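Local coordinates for 122aa long conserved hypothetical protein (Sulfolobus tokodaii, PDB 1WOL) that is of unknown function but, as an archaeal homologue of HEPN domains, folds into a compact bundle of alpha helices, at residues Y97-E100 against R101-D104. Residues are numbered along the deposited sequence; the frame is centred on the assembly and turned at random.
Sequences YYTE and RDAD
Asp102 and Thr99 bond to each other in both directions. Thr99 N donates to Asp102 OD1 at 2.9 Å and meets it from above the carboxylate plane. In return Asp102 N gives a weak bond of 3.3 Å to Thr99 OG1. With chi1 at 58°, that hydroxyl lies between the backbone N and the carbonyl carbon of Thr99, turned toward the first turn of the helix. Asp102 CG stands beside its own backbone N, chi1 -64°, which carries the carboxylate back to the start of the helix. This pairing is a capping box, with Thr99 as N-cap of helix 100-120, the last helix of the chain. Without the carboxylate, as with an alanine at Asp102, Thr99 N would probably lose its side-chain acceptor and the first turn be less firmly fixed. Regular helix bonds follow, Ala103 N to Thr99 O and Asp104 N to Glu100 O, the latter 2.9 Å. The Asp104 carboxylate, through OD1, forms a salt bridge with Lys22, and Arg101 NH1 pairs with Glu105. Farther out, Tyr98 CD2 packs 3.7 Å from Asp102 OD1, its ring nearly perpendicular to the carboxylate. The ring meets Tyr90 edge-to-face, and the Tyr98 side chain touches Tyr27 and Glu28 of helix 27-48.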
loop_
_atom_site.group_PDB
_atom_site.type_symbol
_atom_site.label_atom_id
_atom_site.label_comp_id
_atom_site.label_asym_id
_atom_site.label_seq_id
_atom_site.Cartn_x
_atom_site.Cartn_y
_atom_site.Cartn_z
ATOM N N TYR A 97 -14.695 8.208 10.194
ATOM C CA TYR A 97 -13.642 8.769 10.958
ATOM C C TYR A 97 -12.350 8.976 10.205
ATOM O O TYR A 97 -11.322 9.354 10.800
ATOM C CB TYR A 97 -13.443 7.892 12.201
ATOM C CG TYR A 97 -14.696 7.875 13.042
ATOM C CD1 TYR A 97 -15.623 6.847 12.937
ATOM C CD2 TYR A 97 -14.938 8.933 13.902
ATOM C CE1 TYR A 97 -16.820 6.867 13.718
ATOM C CE2 TYR A 97 -16.118 8.979 14.691
ATOM C CZ TYR A 97 -17.014 7.943 14.580
ATOM O OH TYR A 97 -18.185 7.945 15.399
ATOM N N TYR A 98 -12.377 8.732 8.896
ATOM C CA TYR A 98 -11.208 9.057 8.083
ATOM C C TYR A 98 -11.316 10.457 7.522
ATOM O O TYR A 98 -12.425 11.011 7.370
ATOM C CB TYR A 98 -11.110 8.078 6.889
ATOM C CG TYR A 98 -10.504 6.786 7.206
ATOM C CD1 TYR A 98 -11.192 5.822 7.943
ATOM C CD2 TYR A 98 -9.223 6.496 6.774
ATOM C CE1 TYR A 98 -10.606 4.581 8.220
ATOM C CE2 TYR A 98 -8.673 5.269 7.076
ATOM C CZ TYR A 98 -9.367 4.340 7.790
ATOM O OH TYR A 98 -8.823 3.126 8.004
ATOM N N THR A 99 -10.174 11.070 7.176
ATOM C CA THR A 99 -10.160 12.445 6.693
ATOM C C THR A 99 -9.368 12.580 5.441
ATOM O O THR A 99 -8.669 11.610 5.036
ATOM C CB THR A 99 -9.395 13.393 7.684
ATOM O OG1 THR A 99 -8.052 12.923 7.848
ATOM C CG2 THR A 99 -10.147 13.253 9.044
ATOM N N GLU A 100 -9.504 13.735 4.855
ATOM C CA GLU A 100 -8.811 13.940 3.565
ATOM C C GLU A 100 -7.240 13.853 3.799
ATOM O O GLU A 100 -6.482 13.334 2.988
ATOM C CB GLU A 100 -9.206 15.317 2.996
ATOM C CG GLU A 100 -8.663 15.527 1.566
ATOM C CD GLU A 100 -9.415 16.702 0.883
ATOM O OE1 GLU A 100 -9.313 16.818 -0.339
ATOM O OE2 GLU A 100 -10.136 17.478 1.596
ATOM N N ARG A 101 -6.727 14.349 4.950
ATOM C CA ARG A 101 -5.302 14.185 5.219
ATOM C C ARG A 101 -4.872 12.730 5.234
ATOM O O ARG A 101 -3.825 12.410 4.725
ATOM C CB ARG A 101 -4.948 14.859 6.553
ATOM C CG ARG A 101 -3.518 14.512 7.011
ATOM C CD ARG A 101 -3.096 15.332 8.274
ATOM N NE ARG A 101 -3.741 14.812 9.481
ATOM C CZ ARG A 101 -3.379 13.756 10.133
ATOM N NH1 ARG A 101 -2.353 12.980 9.781
ATOM N NH2 ARG A 101 -4.084 13.391 11.198
ATOM N N ASP A 102 -5.705 11.786 5.747
ATOM C CA ASP A 102 -5.324 10.409 5.786
ATOM C C ASP A 102 -5.224 9.964 4.332
ATOM O O ASP A 102 -4.307 9.260 4.017
ATOM C CB ASP A 102 -6.469 9.565 6.399
ATOM C CG ASP A 102 -6.758 9.913 7.863
ATOM O OD1 ASP A 102 -7.947 9.599 8.271
ATOM O OD2 ASP A 102 -5.840 10.368 8.592
ATOM N N ALA A 103 -6.192 10.332 3.502
ATOM C CA ALA A 103 -6.073 9.913 2.092
ATOM C C ALA A 103 -4.801 10.399 1.449
ATOM O O ALA A 103 -4.147 9.631 0.740
ATOM C CB ALA A 103 -7.312 10.398 1.379
ATOM N N ASP A 104 -4.492 11.675 1.695
ATOM C CA ASP A 104 -3.224 12.162 1.137
ATOM C C ASP A 104 -2.056 11.419 1.663
ATOM O O ASP A 104 -1.147 11.062 0.883
ATOM C CB ASP A 104 -2.993 13.702 1.467
ATOM C CG ASP A 104 -3.941 14.574 0.779
ATOM O OD1 ASP A 104 -4.777 14.144 -0.048
ATOM O OD2 ASP A 104 -3.857 15.816 1.088
#